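2-hydroxyethylphosphonate dioxygenase (Streptomyces viridochromogenes, PDB 4YAR) catalyses the iron-dependent, O2-consuming conversion of 2-hydroxyethylphosphonate to hydroxymethylphosphonate and formate during biosynthesis of the antibiotic and herbicide phosphinothricin tripeptide. Local coordinates at residues 128-136 with 196-207; 136-147 with 170-181. The protein carries 1 engineered substitution. All coordinates share one frame; numbering follows the deposited sequence. Where two conformers were deposited one is given.

Contact 1. Residues 128-136 with 196-207; sequences GHLEPAITV and SYTAQSNISPLM. With CD (cadmium ion), chain B; CD (cadmium ion), chain E.
Ile134 and Tyr197 face each other as a hydrogen-bonded antiparallel pair, Tyr197 N giving to Ile134 O at 2.8 Å. Strands 133-136 and 196-198 run at 166° until Ala199 N reaches Pro132 O at 3.3 Å. On one face of this ladder lie Ala133, Thr135, Ser196 and Thr198; on the other, Ile134 and Tyr197, whose phenol leads away to Ser407. Beyond the strands, Leu130 carries the packing: a chi1 of 178° carries its fork away from the backbone N and onto Ser201 CB and OG, and CD1 meets Met207 SD tip to tip at 3.9 Å. Ser201 OG in turn takes a weak capping bond from Ile203 N before helix 204-210. Glu131 runs CB and CG past Ala199 O, bends at chi2, and its carboxylate chelates a cadmium ion through both oxygens. His129 NE2 binds a second cadmium at 2.3 Å, together with His182 and four waters. His129 ND1 gives a weak bond to Glu131 O, which helps set the rotation of the ring. One of those waters lies 2.8 Å from Ser196 OG, linking a substrate-binding residue to the metal's shell; cadmium here takes the site at which His129 and His182 bind the catalytic iron.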
loop_
_atom_site.group_PDB
_atom_site.type_symbol
_atom_site.label_atom_id
_atom_site.label_comp_id
_atom_site.label_asym_id
_atom_site.label_seq_id
_atom_site.Cartn_x
_atom_site.Cartn_y
_atom_site.Cartn_z
ATOM N N GLY A 128 -0.300 -3.318 -18.276
ATOM C CA GLY A 128 0.488 -3.308 -17.001
ATOM C C GLY A 128 0.275 -1.978 -16.277
ATOM O O GLY A 128 -0.203 -1.038 -16.868
ATOM N N HIS A 129 0.634 -1.878 -15.012
ATOM C CA HIS A 129 0.458 -0.674 -14.240
ATOM C C HIS A 129 1.521 -0.645 -13.152
ATOM O O HIS A 129 2.107 -1.661 -12.824
ATOM C CB HIS A 129 -0.961 -0.565 -13.667
ATOM C CG HIS A 129 -1.508 -1.825 -13.099
ATOM N ND1 HIS A 129 -1.062 -2.353 -11.915
ATOM C CD2 HIS A 129 -2.524 -2.631 -13.514
ATOM C CE1 HIS A 129 -1.721 -3.468 -11.659
ATOM N NE2 HIS A 129 -2.614 -3.660 -12.615
ATOM N N LEU A 130 1.818 0.513 -12.638
ATOM C CA LEU A 130 2.878 0.652 -11.657
ATOM C C LEU A 130 2.591 -0.160 -10.407
ATOM O O LEU A 130 3.484 -0.818 -9.866
ATOM C CB LEU A 130 2.988 2.085 -11.236
ATOM C CG LEU A 130 4.030 2.454 -10.165
ATOM C CD1 LEU A 130 5.413 1.986 -10.589
ATOM C CD2 LEU A 130 3.930 3.944 -9.921
ATOM N N GLU A 131 1.346 -0.104 -9.964
ATOM C CA GLU A 131 0.972 -0.770 -8.726
ATOM C C GLU A 131 1.169 -2.282 -8.745
ATOM O O GLU A 131 0.743 -3.007 -9.695
ATOM C CB GLU A 131 -0.444 -0.409 -8.336
ATOM C CG GLU A 131 -0.607 1.039 -7.964
ATOM C CD GLU A 131 -0.579 2.014 -9.142
ATOM O OE1 GLU A 131 -0.779 1.588 -10.300
ATOM O OE2 GLU A 131 -0.315 3.188 -8.851
ATOM N N PRO A 132 1.722 -2.792 -7.628
ATOM C CA PRO A 132 1.764 -4.241 -7.437
ATOM C C PRO A 132 0.357 -4.685 -6.982
ATOM O O PRO A 132 -0.425 -3.845 -6.535
ATOM C CB PRO A 132 2.785 -4.379 -6.310
ATOM C CG PRO A 132 2.672 -3.139 -5.523
ATOM C CD PRO A 132 2.125 -2.058 -6.414
ATOM N N ALA A 133 0.002 -5.940 -7.166
ATOM C CA ALA A 133 -1.315 -6.417 -6.707
ATOM C C ALA A 133 -1.253 -7.840 -6.162
ATOM O O ALA A 133 -0.462 -8.651 -6.625
ATOM C CB ALA A 133 -2.319 -6.348 -7.826
ATOM N N ILE A 134 -2.141 -8.153 -5.207
ATOM C CA ILE A 134 -2.423 -9.543 -4.857
ATOM C C ILE A 134 -3.654 -9.898 -5.713
ATOM O O ILE A 134 -4.604 -9.120 -5.799
ATOM C CB ILE A 134 -2.707 -9.766 -3.319
ATOM C CG1 ILE A 134 -1.434 -9.659 -2.433
ATOM C CG2 ILE A 134 -3.353 -11.119 -3.038
ATOM C CD1 ILE A 134 -1.689 -9.549 -0.924
ATOM N N THR A 135 -3.622 -11.074 -6.334
ATOM C CA THR A 135 -4.699 -11.611 -7.123
ATOM C C THR A 135 -5.027 -12.985 -6.594
ATOM O O THR A 135 -4.144 -13.825 -6.308
ATOM C CB THR A 135 -4.365 -11.736 -8.630
ATOM O OG1 THR A 135 -3.912 -10.455 -9.121
ATOM C CG2 THR A 135 -5.594 -12.199 -9.399
ATOM N N VAL A 136 -6.298 -13.146 -6.347
ATOM C CA VAL A 136 -6.830 -14.411 -5.802
ATOM C C VAL A 136 -8.015 -14.877 -6.635
ATOM O O VAL A 136 -8.896 -14.097 -6.988
ATOM C CB VAL A 136 -7.158 -14.296 -4.306
ATOM C CG1 VAL A 136 -8.171 -13.228 -4.009
ATOM C CG2 VAL A 136 -7.520 -15.652 -3.694
ATOM N N SER A 196 -8.654 -8.557 -7.614
ATOM C CA SER A 196 -7.356 -7.970 -7.855
ATOM C C SER A 196 -7.259 -6.790 -6.906
ATOM O O SER A 196 -8.055 -5.841 -7.000
ATOM C CB SER A 196 -7.156 -7.547 -9.289
ATOM O OG SER A 196 -5.856 -6.971 -9.482
ATOM N N TYR A 197 -6.313 -6.876 -5.986
ATOM C CA TYR A 197 -6.112 -5.910 -4.926
ATOM C C TYR A 197 -4.731 -5.229 -5.058
ATOM O O TYR A 197 -3.699 -5.877 -4.825
ATOM C CB TYR A 197 -6.158 -6.585 -3.559
ATOM C CG TYR A 197 -6.066 -5.586 -2.409
ATOM C CD1 TYR A 197 -7.162 -4.824 -2.053
ATOM C CD2 TYR A 197 -4.889 -5.409 -1.707
ATOM C CE1 TYR A 197 -7.093 -3.890 -1.045
ATOM C CE2 TYR A 197 -4.782 -4.498 -0.668
ATOM C CZ TYR A 197 -5.902 -3.734 -0.321
ATOM O OH TYR A 197 -5.774 -2.828 0.696
ATOM N N THR A 198 -4.760 -3.955 -5.405
ATOM C CA THR A 198 -3.523 -3.201 -5.591
ATOM C C THR A 198 -3.144 -2.448 -4.301
ATOM O O THR A 198 -3.946 -2.175 -3.435
ATOM C CB THR A 198 -3.679 -2.206 -6.708
ATOM O OG1 THR A 198 -4.625 -1.229 -6.262
ATOM C CG2 THR A 198 -4.138 -2.839 -8.032
ATOM N N ALA A 199 -1.873 -2.249 -4.090
ATOM C CA ALA A 199 -1.462 -1.371 -2.992
ATOM C C ALA A 199 -0.908 -0.145 -3.672
ATOM O O ALA A 199 -0.503 -0.228 -4.815
ATOM C CB ALA A 199 -0.379 -2.051 -2.179
ATOM N N GLN A 200 -0.754 0.932 -2.903
ATOM C CA GLN A 200 0.041 2.110 -3.342
ATOM C C GLN A 200 1.434 1.704 -3.689
ATOM O O GLN A 200 2.034 0.874 -3.039
ATOM C CB GLN A 200 0.045 3.212 -2.254
ATOM C CG GLN A 200 1.106 3.084 -1.127
ATOM C CD GLN A 200 1.029 1.813 -0.246
ATOM O OE1 GLN A 200 -0.031 1.159 -0.094
ATOM N NE2 GLN A 200 2.163 1.491 0.392
ATOM N N SER A 201 1.982 2.281 -4.750
ATOM C CA SER A 201 3.375 2.084 -5.088
ATOM C C SER A 201 4.189 3.038 -4.203
ATOM O O SER A 201 3.957 4.222 -4.148
ATOM C CB SER A 201 3.663 2.417 -6.535
ATOM O OG SER A 201 5.039 2.378 -6.760
ATOM N N ASN A 202 5.152 2.510 -3.504
ATOM C CA ASN A 202 5.963 3.360 -2.661
ATOM C C ASN A 202 7.040 4.103 -3.404
ATOM O O ASN A 202 7.760 4.872 -2.776
ATOM C CB ASN A 202 6.623 2.530 -1.514
ATOM C CG ASN A 202 5.601 2.075 -0.481
ATOM O OD1 ASN A 202 4.727 2.841 -0.109
ATOM N ND2 ASN A 202 5.721 0.850 0.002
ATOM N N ILE A 203 7.200 3.816 -4.696
ATOM C CA ILE A 203 8.206 4.514 -5.542
ATOM C C ILE A 203 7.462 5.659 -6.277
ATOM O O ILE A 203 8.044 6.532 -6.953
ATOM C CB ILE A 203 8.910 3.459 -6.457
ATOM C CG1 ILE A 203 10.185 4.002 -7.067
ATOM C CG2 ILE A 203 7.980 2.881 -7.505
ATOM C CD1 ILE A 203 11.259 4.149 -6.004
ATOM N N SER A 204 6.151 5.695 -6.096
ATOM C CA SER A 204 5.368 6.673 -6.812
ATOM C C SER A 204 5.725 8.137 -6.500
ATOM O O SER A 204 5.793 8.952 -7.445
ATOM C CB SER A 204 3.869 6.468 -6.607
ATOM O OG SER A 204 3.224 7.256 -7.571
ATOM N N PRO A 205 5.914 8.475 -5.194
ATOM C CA PRO A 205 6.282 9.840 -4.868
ATOM C C PRO A 205 7.624 10.257 -5.542
ATOM O O PRO A 205 7.720 11.368 -6.056
ATOM C CB PRO A 205 6.345 9.827 -3.335
ATOM C CG PRO A 205 5.311 8.824 -2.966
ATOM C CD PRO A 205 5.505 7.734 -4.001
ATOM N N LEU A 206 8.606 9.378 -5.488
ATOM C CA LEU A 206 9.918 9.549 -6.201
ATOM C C LEU A 206 9.689 9.773 -7.693
ATOM O O LEU A 206 10.197 10.767 -8.301
ATOM C CB LEU A 206 10.854 8.358 -6.003
ATOM C CG LEU A 206 12.148 8.330 -6.867
ATOM C CD1 LEU A 206 12.854 9.642 -6.636
ATOM C CD2 LEU A 206 13.041 7.109 -6.566
ATOM N N MET A 207 8.914 8.875 -8.306
ATOM C CA MET A 207 8.659 8.982 -9.749
ATOM C C MET A 207 7.968 10.267 -10.129
ATOM O O MET A 207 8.306 10.867 -11.146
ATOM C CB MET A 207 7.835 7.790 -10.263
ATOM C CG MET A 207 8.691 6.547 -10.297
ATOM S SD MET A 207 7.733 5.062 -10.609
ATOM C CE MET A 207 7.079 5.512 -12.178
HETATM CD CD CD B . -4.199 -5.313 -12.876
HETATM CD CD CD E . -1.013 3.785 -11.133
HETATM O O HOH W 1 -3.572 -5.785 -10.657
HETATM O O HOH W 2 -5.595 -4.461 -11.413
HETATM O O HOH W 3 -5.831 -7.179 -12.710
HETATM O O HOH W 4 -5.239 -4.141 -14.659
#

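Contact 2. Residues 136-147 with 170-181. Engineered in segment 170-181: His176 (natural residue Glu). With CD (cadmium ion), chain H.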
loop_
_atom_site.group_PDB
_atom_site.type_symbol
_atom_site.label_atom_id
_atom_site.label_comp_id
_atom_site.label_asym_id
_atom_site.label_seq_id
_atom_site.Cartn_x
_atom_site.Cartn_y
_atom_site.Cartn_z
ATOM N N VAL A 136 -6.298 -13.146 -6.347
ATOM C CA VAL A 136 -6.830 -14.411 -5.802
ATOM C C VAL A 136 -8.015 -14.877 -6.635
ATOM O O VAL A 136 -8.896 -14.097 -6.988
ATOM C CB VAL A 136 -7.158 -14.296 -4.306
ATOM C CG1 VAL A 136 -8.171 -13.228 -4.009
ATOM C CG2 VAL A 136 -7.520 -15.652 -3.694
ATOM N N ASN A 137 -8.035 -16.176 -6.887
ATOM C CA ASN A 137 -9.151 -16.806 -7.584
ATOM C C ASN A 137 -10.287 -17.098 -6.605
ATOM O O ASN A 137 -10.161 -17.859 -5.641
ATOM C CB ASN A 137 -8.734 -18.060 -8.329
ATOM C CG ASN A 137 -9.844 -18.620 -9.258
ATOM O OD1 ASN A 137 -10.991 -18.093 -9.365
ATOM N ND2 ASN A 137 -9.487 -19.675 -9.992
ATOM N N LEU A 138 -11.425 -16.494 -6.829
ATOM C CA LEU A 138 -12.618 -16.774 -5.997
ATOM C C LEU A 138 -13.372 -18.065 -6.444
ATOM O O LEU A 138 -14.250 -18.619 -5.737
ATOM C CB LEU A 138 -13.618 -15.604 -6.121
ATOM C CG LEU A 138 -13.260 -14.234 -5.536
ATOM C CD1 LEU A 138 -14.292 -13.101 -5.668
ATOM C CD2 LEU A 138 -12.738 -14.398 -4.116
ATOM N N GLY A 139 -13.038 -18.563 -7.585
ATOM C CA GLY A 139 -13.793 -19.670 -8.184
ATOM C C GLY A 139 -15.141 -19.330 -8.834
ATOM O O GLY A 139 -15.483 -18.198 -8.960
ATOM N N PRO A 140 -15.962 -20.340 -9.138
ATOM C CA PRO A 140 -15.707 -21.733 -8.809
ATOM C C PRO A 140 -14.741 -22.443 -9.754
ATOM O O PRO A 140 -14.328 -23.578 -9.432
ATOM C CB PRO A 140 -17.084 -22.402 -8.974
ATOM C CG PRO A 140 -17.797 -21.523 -9.970
ATOM C CD PRO A 140 -17.334 -20.125 -9.639
ATOM N N GLY A 141 -14.409 -21.815 -10.868
ATOM C CA GLY A 141 -13.591 -22.443 -11.922
ATOM C C GLY A 141 -12.119 -22.019 -11.908
ATOM O O GLY A 141 -11.790 -20.907 -11.440
ATOM N N ASP A 142 -11.261 -22.924 -12.358
ATOM C CA ASP A 142 -9.830 -22.638 -12.637
ATOM C C ASP A 142 -9.744 -21.612 -13.750
ATOM O O ASP A 142 -10.595 -21.593 -14.673
ATOM C CB ASP A 142 -9.114 -23.899 -13.083
ATOM C CG ASP A 142 -9.013 -25.015 -12.029
ATOM O OD1 ASP A 142 -9.211 -24.888 -10.797
ATOM O OD2 ASP A 142 -8.740 -26.134 -12.490
ATOM N N ILE A 143 -8.738 -20.737 -13.676
ATOM C CA ILE A 143 -8.453 -19.790 -14.735
ATOM C C ILE A 143 -7.024 -19.892 -15.165
ATOM O O ILE A 143 -6.174 -20.435 -14.445
ATOM C CB ILE A 143 -8.755 -18.370 -14.317
ATOM C CG1 ILE A 143 -7.812 -17.968 -13.194
ATOM C CG2 ILE A 143 -10.212 -18.275 -13.880
ATOM C CD1 ILE A 143 -7.970 -16.565 -12.634
ATOM N N ASN A 144 -6.794 -19.464 -16.390
ATOM C CA ASN A 144 -5.430 -19.294 -16.861
ATOM C C ASN A 144 -4.961 -17.900 -16.561
ATOM O O ASN A 144 -5.661 -16.942 -16.888
ATOM C CB ASN A 144 -5.346 -19.452 -18.377
ATOM C CG ASN A 144 -5.760 -20.842 -18.892
ATOM O OD1 ASN A 144 -6.672 -20.953 -19.685
ATOM N ND2 ASN A 144 -5.093 -21.865 -18.470
ATOM N N GLY A 145 -3.745 -17.790 -16.018
ATOM C CA GLY A 145 -3.036 -16.551 -15.928
ATOM C C GLY A 145 -1.996 -16.425 -17.023
ATOM O O GLY A 145 -1.283 -17.404 -17.315
ATOM N N ARG A 146 -1.963 -15.259 -17.645
ATOM C CA ARG A 146 -0.978 -14.911 -18.707
ATOM C C ARG A 146 -0.164 -13.685 -18.337
ATOM O O ARG A 146 -0.744 -12.632 -17.981
ATOM C CB ARG A 146 -1.673 -14.680 -20.051
ATOM C CG ARG A 146 -0.759 -14.585 -21.260
ATOM C CD ARG A 146 -1.531 -14.218 -22.519
ATOM N NE ARG A 146 -0.628 -14.021 -23.662
ATOM C CZ ARG A 146 -1.006 -13.588 -24.851
ATOM N NH1 ARG A 146 -2.291 -13.268 -25.078
ATOM N NH2 ARG A 146 -0.088 -13.471 -25.819
ATOM N N TRP A 147 1.174 -13.809 -18.444
ATOM C CA TRP A 147 2.134 -12.732 -18.074
ATOM C C TRP A 147 3.179 -12.404 -19.143
ATOM O O TRP A 147 4.190 -11.809 -18.812
ATOM C CB TRP A 147 2.902 -13.063 -16.761
ATOM C CG TRP A 147 1.952 -13.278 -15.730
ATOM C CD1 TRP A 147 1.159 -12.309 -15.131
ATOM C CD2 TRP A 147 1.431 -14.537 -15.300
ATOM N NE1 TRP A 147 0.233 -12.915 -14.305
ATOM C CE2 TRP A 147 0.364 -14.274 -14.414
ATOM C CE3 TRP A 147 1.764 -15.865 -15.570
ATOM C CZ2 TRP A 147 -0.340 -15.299 -13.768
ATOM C CZ3 TRP A 147 1.095 -16.849 -14.913
ATOM C CH2 TRP A 147 0.045 -16.573 -14.024
ATOM N N THR A 170 -10.440 -19.816 -1.017
ATOM C CA THR A 170 -11.199 -19.816 -2.237
ATOM C C THR A 170 -10.417 -20.403 -3.435
ATOM O O THR A 170 -11.010 -21.003 -4.373
ATOM C CB THR A 170 -11.711 -18.400 -2.598
ATOM O OG1 THR A 170 -10.604 -17.522 -2.930
ATOM C CG2 THR A 170 -12.503 -17.815 -1.455
ATOM N N GLY A 171 -9.096 -20.245 -3.411
ATOM C CA GLY A 171 -8.247 -20.534 -4.568
ATOM C C GLY A 171 -6.794 -20.104 -4.405
ATOM O O GLY A 171 -6.416 -19.595 -3.386
ATOM N N ASP A 172 -6.029 -20.361 -5.427
ATOM C CA ASP A 172 -4.641 -19.943 -5.492
ATOM C C ASP A 172 -4.571 -18.410 -5.463
ATOM O O ASP A 172 -5.521 -17.689 -5.936
ATOM C CB ASP A 172 -3.988 -20.436 -6.806
ATOM C CG ASP A 172 -3.725 -21.960 -6.899
ATOM O OD1 ASP A 172 -3.806 -22.736 -5.932
ATOM O OD2 ASP A 172 -3.477 -22.428 -8.050
ATOM N N SER A 173 -3.420 -17.892 -5.024
ATOM C CA SER A 173 -3.154 -16.470 -5.077
ATOM C C SER A 173 -1.736 -16.215 -5.468
ATOM O O SER A 173 -0.898 -17.085 -5.297
ATOM C CB SER A 173 -3.472 -15.776 -3.726
ATOM O OG SER A 173 -2.741 -16.388 -2.677
ATOM N N TYR A 174 -1.470 -15.045 -5.991
ATOM C CA TYR A 174 -0.123 -14.622 -6.257
ATOM C C TYR A 174 0.010 -13.092 -6.263
ATOM O O TYR A 174 -0.985 -12.336 -6.427
ATOM C CB TYR A 174 0.392 -15.199 -7.589
ATOM C CG TYR A 174 -0.120 -14.468 -8.821
ATOM C CD1 TYR A 174 -1.449 -14.526 -9.232
ATOM C CD2 TYR A 174 0.774 -13.712 -9.600
ATOM C CE1 TYR A 174 -1.885 -13.837 -10.347
ATOM C CE2 TYR A 174 0.353 -13.047 -10.718
ATOM C CZ TYR A 174 -0.962 -13.112 -11.112
ATOM O OH TYR A 174 -1.330 -12.375 -12.227
ATOM N N VAL A 175 1.265 -12.652 -6.223
ATOM C CA VAL A 175 1.576 -11.250 -6.301
ATOM C C VAL A 175 2.140 -10.984 -7.662
ATOM O O VAL A 175 3.158 -11.570 -8.060
ATOM C CB VAL A 175 2.596 -10.792 -5.301
ATOM C CG1 VAL A 175 2.884 -9.305 -5.573
ATOM C CG2 VAL A 175 2.051 -11.009 -3.913
ATOM N N HIS A 176 1.498 -10.000 -8.279
ATOM C CA HIS A 176 1.786 -9.551 -9.602
ATOM C C HIS A 176 2.857 -8.481 -9.433
ATOM O O HIS A 176 2.779 -7.569 -8.566
ATOM C CB HIS A 176 0.488 -9.054 -10.276
ATOM C CG HIS A 176 0.657 -8.656 -11.699
ATOM N ND1 HIS A 176 1.242 -9.475 -12.644
ATOM C CD2 HIS A 176 0.331 -7.510 -12.342
ATOM C CE1 HIS A 176 1.268 -8.845 -13.805
ATOM N NE2 HIS A 176 0.689 -7.665 -13.652
ATOM N N PRO A 177 3.925 -8.621 -10.213
ATOM C CA PRO A 177 4.896 -7.575 -10.065
ATOM C C PRO A 177 4.465 -6.273 -10.766
ATOM O O PRO A 177 3.655 -6.305 -11.672
ATOM C CB PRO A 177 6.138 -8.160 -10.734
ATOM C CG PRO A 177 5.660 -9.189 -11.704
ATOM C CD PRO A 177 4.322 -9.650 -11.214
ATOM N N SER A 178 5.002 -5.161 -10.302
ATOM C CA SER A 178 4.821 -3.861 -10.930
ATOM C C SER A 178 5.133 -3.915 -12.443
ATOM O O SER A 178 6.065 -4.555 -12.846
ATOM C CB SER A 178 5.740 -2.873 -10.238
ATOM O OG SER A 178 6.125 -1.845 -11.113
ATOM N N TYR A 179 4.251 -3.320 -13.234
ATOM C CA TYR A 179 4.386 -3.145 -14.656
ATOM C C TYR A 179 4.227 -4.351 -15.559
ATOM O O TYR A 179 4.115 -4.170 -16.744
ATOM C CB TYR A 179 5.646 -2.317 -15.020
ATOM C CG TYR A 179 5.484 -0.829 -14.782
ATOM C CD1 TYR A 179 4.334 -0.140 -15.213
ATOM C CD2 TYR A 179 6.514 -0.085 -14.195
ATOM C CE1 TYR A 179 4.192 1.230 -15.021
ATOM C CE2 TYR A 179 6.396 1.279 -14.000
ATOM C CZ TYR A 179 5.245 1.933 -14.414
ATOM O OH TYR A 179 5.126 3.261 -14.201
ATOM N N CYS A 180 4.096 -5.552 -14.985
ATOM C CA CYS A 180 3.937 -6.767 -15.778
ATOM C C CYS A 180 2.560 -6.746 -16.450
ATOM O O CYS A 180 1.549 -6.600 -15.763
ATOM C CB CYS A 180 4.058 -8.018 -14.891
ATOM S SG CYS A 180 4.401 -9.561 -15.798
ATOM N N PRO A 181 2.519 -6.853 -17.782
ATOM C CA PRO A 181 1.201 -6.963 -18.425
ATOM C C PRO A 181 0.570 -8.298 -18.063
ATOM O O PRO A 181 1.295 -9.294 -17.921
ATOM C CB PRO A 181 1.530 -6.956 -19.908
ATOM C CG PRO A 181 2.832 -6.237 -19.992
ATOM C CD PRO A 181 3.580 -6.693 -18.784
HETATM CD CD CD H . -8.374 -27.017 -10.240
HETATM O O HOH W 5 -7.892 -26.998 -7.685
#
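Trp147 turns the edge of its six-membered ring toward the face of Tyr174 in an offset edge-to-face pair, planes at 71° and centroids 5.2 Å apart, while the backbone C of Gly145 lies over one indole face near the rim. NE1, on the adjoining five-membered ring, donates to Tyr174 OH, which lies near the indole plane (2.7 Å), and the same hydroxyl is also bonded to Tyr184 OH; CZ2 touches Tyr174 CZ. Farther round the rim, in the conformers described, CD1 lies 3.7 Å from CE1 of the engineered His176 (Glu in the natural enzyme), rim to rim, and Cys180 SG rests against Trp147 CB and O. Trp147 CG stands beside the backbone N (chi1 -57°), which swings the indole in among these residues.

The cluster joins two sheets of the cupin-type beta fold, as in related non-heme iron enzymes: Trp147 follows strand 143-146 of a three-stranded sheet, while Tyr174 and His176 belong to strand 173-176 at the margin of the six-stranded one. Within the latter, Val136 and Ser173 form a non-hydrogen-bonded antiparallel pair, and Asn137 N donates to Asp172 O at 173°. Thr170 OG1 donates to Asn137 O at 2.8 Å, from above the carbonyl plane, and the Val136 side chain crosses that of Thr170 at about a right angle, CG2 touching OG1. Asn137 braces the turn that follows: OD1 accepts from Gly139 N in an Asx turn and ND2 gives to Gly141 O. Just beyond, Asp142 chelates through both carboxylate oxygens a cadmium ion that His160 and His163 also bind.

Contacts 1 and 2 share strand 133-140: strand 192-198 pairs along one side of it in contact 1, strand 173-176 along the other in contact 2, so the three lie side by side in one sheet. In sequence, both segments of contact 2 fall between those of contact 1, apart from the shared Val136. Their centres are about 15 Å apart, and His129 O meets Tyr179 N at 2.7 Å, a probable hydrogen bond between them. Contact 1, near the middle of the chain but only partly buried, combines regular ladder bonds with metal ligands of the active site. Contact 2 is more buried yet farther from the chain centre, about 19 Å; it relies on aromatic packing and side-chain-to-backbone bonds, with its own cadmium at the far turn.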